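Local coordinates for HTH-type transcriptional repressor PhnF (Mycobacterium smegmatis, PDB 3F8M), which represses the phnDCE phosphate-uptake operon as a GntR-family DNA-binding regulator when phosphate is available in the cell, at residues A[101-105]-A[163-167]; A[140-144]-A[194-198]. All blocks are in the same frame, centred on the assembly; numbering follows the deposited sequence.

Interaction 1 of 2, residues A[101-105]-A[163-167]; sequences GRILV and HEASL
Arg102 reaches out of strand 100-111 along the loop 163-167, and its long side chain makes the largest single contribution to the contact. CB lies 3.8 Å from the carbonyl O of Glu164, and CG runs past the same oxygen. With CG anti to the carbonyl carbon (chi1 -55°) and the chain extended as far as NE, CD follows the loop and lies about equally far from Glu164 O (3.6 Å) and Ala165 O (3.7 Å). At the tip, NH1 gives a hydrogen bond of 3.0 Å to Glu164 O, which lies near the guanidinium plane; the N-H...O angle is 149°. Ala165 O and Ser166 N cover one face of the guanidinium, and NH2 meets Ser166 CB at 3.8 Å. Glu164 O has a second partner, a water that donates to it and accepts from Arg102 N, so one carbonyl ties the loop to both ends of the arginine.

Farther along the strand, Leu104 CB sits over a face of the His163 ring, 3.8 Å from its centroid, in a CH-pi contact. Ser166 turns its hydroxyl elsewhere: as N-cap of helix 167-173, its OG bonds to Ala169 N.

The pairing lies at the surface of the UTRA domain. Strand 100-111, an outer strand of the six-stranded antiparallel sheet within this chain, pairs with strand 127-137, whose Arg133 NH2 bonds to the carbonyls of His163 and Ala165, while the loop joins helices 157-160 and 167-173.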
loop_
_atom_site.group_PDB
_atom_site.type_symbol
_atom_site.label_atom_id
_atom_site.label_comp_id
_atom_site.label_asym_id
_atom_site.label_seq_id
_atom_site.Cartn_x
_atom_site.Cartn_y
_atom_site.Cartn_z
ATOM N N GLY A 101 -8.775 10.183 -15.942
ATOM C CA GLY A 101 -8.964 11.638 -15.883
ATOM C C GLY A 101 -9.063 12.176 -14.477
ATOM O O GLY A 101 -9.014 11.420 -13.513
ATOM N N ARG A 102 -9.235 13.489 -14.387
ATOM C CA ARG A 102 -9.431 14.172 -13.107
ATOM C C ARG A 102 -10.551 15.172 -13.241
ATOM O O ARG A 102 -10.672 15.864 -14.280
ATOM C CB ARG A 102 -8.176 14.927 -12.689
ATOM C CG ARG A 102 -6.901 14.086 -12.629
ATOM C CD ARG A 102 -5.694 14.973 -12.356
ATOM N NE ARG A 102 -4.378 14.298 -12.429
ATOM C CZ ARG A 102 -3.665 14.173 -13.541
ATOM N NH1 ARG A 102 -4.132 14.666 -14.697
ATOM N NH2 ARG A 102 -2.474 13.577 -13.489
ATOM N N ILE A 103 -11.340 15.289 -12.187
ATOM C CA ILE A 103 -12.446 16.249 -12.145
ATOM C C ILE A 103 -12.299 17.150 -10.921
ATOM O O ILE A 103 -12.068 16.671 -9.812
ATOM C CB ILE A 103 -13.798 15.510 -12.057
ATOM C CG1 ILE A 103 -14.038 14.753 -13.380
ATOM C CG2 ILE A 103 -14.948 16.504 -11.777
ATOM C CD1 ILE A 103 -15.083 13.623 -13.245
ATOM N N LEU A 104 -12.427 18.460 -11.132
ATOM C CA LEU A 104 -12.336 19.407 -10.035
ATOM C C LEU A 104 -13.527 19.166 -9.120
ATOM O O LEU A 104 -14.683 19.190 -9.571
ATOM C CB LEU A 104 -12.411 20.856 -10.589
ATOM C CG LEU A 104 -12.493 21.951 -9.493
ATOM C CD1 LEU A 104 -11.228 21.914 -8.590
ATOM C CD2 LEU A 104 -12.717 23.358 -10.141
ATOM N N VAL A 105 -13.273 18.949 -7.841
ATOM C CA VAL A 105 -14.318 19.024 -6.834
ATOM C C VAL A 105 -14.441 20.482 -6.343
ATOM O O VAL A 105 -15.500 21.139 -6.499
ATOM C CB VAL A 105 -13.992 18.071 -5.670
ATOM C CG1 VAL A 105 -14.975 18.201 -4.513
ATOM C CG2 VAL A 105 -13.955 16.655 -6.161
ATOM N N HIS A 163 -6.951 22.501 -14.139
ATOM C CA HIS A 163 -7.352 21.619 -13.027
ATOM C C HIS A 163 -7.603 20.137 -13.414
ATOM O O HIS A 163 -7.669 19.274 -12.556
ATOM C CB HIS A 163 -8.512 22.237 -12.236
ATOM C CG HIS A 163 -9.785 22.420 -13.016
ATOM N ND1 HIS A 163 -10.538 21.360 -13.478
ATOM C CD2 HIS A 163 -10.474 23.537 -13.347
ATOM C CE1 HIS A 163 -11.620 21.819 -14.090
ATOM N NE2 HIS A 163 -11.602 23.137 -14.026
ATOM N N GLU A 164 -7.658 19.834 -14.703
ATOM C CA GLU A 164 -7.706 18.442 -15.144
ATOM C C GLU A 164 -6.336 17.814 -15.362
ATOM O O GLU A 164 -6.237 16.593 -15.559
ATOM C CB GLU A 164 -8.564 18.312 -16.403
ATOM C CG GLU A 164 -9.922 18.953 -16.206
ATOM C CD GLU A 164 -10.959 18.445 -17.179
ATOM O OE1 GLU A 164 -10.626 18.252 -18.364
ATOM O OE2 GLU A 164 -12.108 18.243 -16.731
ATOM N N ALA A 165 -5.285 18.631 -15.263
ATOM C CA ALA A 165 -3.937 18.220 -15.602
ATOM C C ALA A 165 -3.105 17.839 -14.378
ATOM O O ALA A 165 -3.580 17.898 -13.245
ATOM C CB ALA A 165 -3.245 19.351 -16.404
ATOM N N SER A 166 -1.863 17.430 -14.597
ATOM C CA SER A 166 -1.010 17.044 -13.462
ATOM C C SER A 166 -0.569 18.296 -12.681
ATOM O O SER A 166 0.056 19.203 -13.238
ATOM C CB SER A 166 0.214 16.256 -13.956
ATOM O OG SER A 166 1.238 16.289 -12.990
ATOM N N LEU A 167 -0.882 18.337 -11.381
ATOM C CA LEU A 167 -0.381 19.419 -10.529
ATOM C C LEU A 167 1.154 19.325 -10.405
ATOM O O LEU A 167 1.860 20.364 -10.318
ATOM C CB LEU A 167 -1.021 19.338 -9.127
ATOM C CG LEU A 167 -0.657 20.428 -8.126
ATOM C CD1 LEU A 167 -1.001 21.861 -8.642
ATOM C CD2 LEU A 167 -1.340 20.147 -6.792
HETATM O O HOH W 1 -7.978 14.674 -16.748
HETATM O O HOH W 2 -13.308 19.279 -13.744
#

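Interaction 2 of 2, residues A[140-144]-A[194-198]; sequences VRVGL and EAALL
Leu198 pushes a methyl group onto the backbone of Gly143, where helix 192-198 packs against the antiparallel sheet of the UTRA domain. The strand carries a classic beta bulge here: Val142 and Gly143 both face Leu135 of the adjoining strand. The axes of 140-144 and 194-198 are 8.8 Å apart at their closest and run roughly antiparallel, at 142°.

The tight part is largely apolar, with Leu198, Leu144 and Glu194 buried. CD2 of Leu198 lies 3.6 Å from Gly143 C and also touches the backbone N and CB of Leu144. Leu144 holds CG anti to its backbone N (chi1 170°), which directs its two methyls to the helix: CD1 meets Leu197 CD1 at 4.1 Å, and CD2 comes within 4.0 Å of Glu194 CG. Leu144 and Glu194 cross at about a right angle, the glutamate offering its aliphatic part while its carboxylate makes a salt bridge through OE2 with Arg225 of strand 220-229.

The other side is more open: Arg141 is partly exposed. It starts toward the helix, its CB 3.8 Å from Leu198 CA, but the chain bends at chi2 (-59°) and carries the guanidinium away. It is modelled in two conformers. What stays at the helix is the aliphatic stem, with Arg141 CG resting 3.5 Å from the carbonyl O of Leu197.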
loop_
_atom_site.group_PDB
_atom_site.type_symbol
_atom_site.label_atom_id
_atom_site.label_comp_id
_atom_site.label_asym_id
_atom_site.label_seq_id
_atom_site.Cartn_x
_atom_site.Cartn_y
_atom_site.Cartn_z
ATOM N N VAL A 140 -15.508 5.513 -14.483
ATOM C CA VAL A 140 -15.836 5.224 -13.087
ATOM C C VAL A 140 -14.870 5.919 -12.117
ATOM O O VAL A 140 -13.708 6.148 -12.445
ATOM C CB VAL A 140 -15.954 3.708 -12.773
ATOM C CG1 VAL A 140 -17.006 3.053 -13.698
ATOM C CG2 VAL A 140 -14.603 3.032 -12.865
ATOM N N ARG A 141 -15.376 6.218 -10.917
ATOM C CA ARG A 141 -14.596 6.962 -9.934
ATOM C C ARG A 141 -13.579 6.036 -9.275
ATOM O O ARG A 141 -13.915 4.892 -8.900
ATOM C CB ARG A 141 -15.530 7.613 -8.908
ATOM C CG ARG A 141 -16.663 8.449 -9.527
ATOM C CD ARG A 141 -16.093 9.581 -10.398
ATOM N NE ARG A 141 -17.128 10.487 -10.896
ATOM C CZ ARG A 141 -17.310 10.816 -12.176
ATOM N NH1 ARG A 141 -16.516 10.333 -13.133
ATOM N NH2 ARG A 141 -18.291 11.649 -12.499
ATOM N N VAL A 142 -12.339 6.542 -9.132
ATOM C CA VAL A 142 -11.216 5.793 -8.566
ATOM C C VAL A 142 -10.801 6.335 -7.201
ATOM O O VAL A 142 -10.557 5.561 -6.260
ATOM C CB VAL A 142 -10.017 5.775 -9.520
ATOM C CG1 VAL A 142 -8.756 5.242 -8.864
ATOM C CG2 VAL A 142 -10.387 4.962 -10.772
ATOM N N GLY A 143 -10.780 7.648 -7.049
ATOM C CA GLY A 143 -10.196 8.167 -5.802
ATOM C C GLY A 143 -10.422 9.655 -5.635
ATOM O O GLY A 143 -10.807 10.328 -6.562
ATOM N N LEU A 144 -10.239 10.105 -4.401
ATOM C CA LEU A 144 -10.419 11.519 -4.036
ATOM C C LEU A 144 -9.077 11.999 -3.486
ATOM O O LEU A 144 -8.506 11.404 -2.523
ATOM C CB LEU A 144 -11.537 11.616 -2.985
ATOM C CG LEU A 144 -11.699 12.988 -2.300
ATOM C CD1 LEU A 144 -12.365 13.948 -3.283
ATOM C CD2 LEU A 144 -12.508 12.938 -1.023
ATOM N N GLU A 194 -17.483 10.815 1.113
ATOM C CA GLU A 194 -16.493 10.123 0.268
ATOM C C GLU A 194 -17.175 9.003 -0.546
ATOM O O GLU A 194 -16.840 8.742 -1.730
ATOM C CB GLU A 194 -15.357 9.575 1.119
ATOM C CG GLU A 194 -14.418 10.690 1.743
ATOM C CD GLU A 194 -13.554 10.187 2.880
ATOM O OE1 GLU A 194 -13.903 9.165 3.522
ATOM O OE2 GLU A 194 -12.488 10.802 3.145
ATOM N N ALA A 195 -18.121 8.348 0.112
ATOM C CA ALA A 195 -18.863 7.270 -0.518
ATOM C C ALA A 195 -19.682 7.818 -1.665
ATOM O O ALA A 195 -19.617 7.267 -2.771
ATOM C CB ALA A 195 -19.736 6.564 0.502
ATOM N N ALA A 196 -20.378 8.943 -1.455
ATOM C CA ALA A 196 -21.157 9.566 -2.512
ATOM C C ALA A 196 -20.311 10.039 -3.707
ATOM O O ALA A 196 -20.741 9.871 -4.884
ATOM C CB ALA A 196 -22.009 10.714 -1.955
ATOM N N LEU A 197 -19.115 10.576 -3.409
ATOM C CA LEU A 197 -18.195 11.060 -4.474
ATOM C C LEU A 197 -17.631 9.908 -5.281
ATOM O O LEU A 197 -17.335 10.052 -6.462
ATOM C CB LEU A 197 -17.012 11.827 -3.854
ATOM C CG LEU A 197 -17.457 13.194 -3.328
ATOM C CD1 LEU A 197 -16.331 13.783 -2.404
ATOM C CD2 LEU A 197 -17.794 14.104 -4.486
ATOM N N LEU A 198 -17.542 8.737 -4.664
ATOM C CA LEU A 198 -16.750 7.674 -5.282
ATOM C C LEU A 198 -17.571 6.429 -5.660
ATOM O O LEU A 198 -16.981 5.396 -5.957
ATOM C CB LEU A 198 -15.588 7.287 -4.377
ATOM C CG LEU A 198 -14.529 8.357 -4.073
ATOM C CD1 LEU A 198 -13.498 7.695 -3.231
ATOM C CD2 LEU A 198 -13.895 8.918 -5.392
#

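How the interactions relate
Interactions 1 and 2 dress different strands of one six-stranded sheet, their centres about 14 Å apart. Strand 127-137 lies between strands 100-111 and 140-150 and pairs with both. Residues of the two contacts nevertheless touch: Ile103, whose CB leaves the strand on the side away from loop 163-167, brings CD1 to 3.6 Å from Arg141 NH1 in one of the two conformers of Arg141, and Val105 CG2 comes to 4.3 Å from Leu144 CD1. Loop 163-167 and helix 192-198 thus lie on opposite faces of the sheet. Along the chain the segments alternate, so the two contacts interlock in sequence. All four segments belong to the UTRA domain.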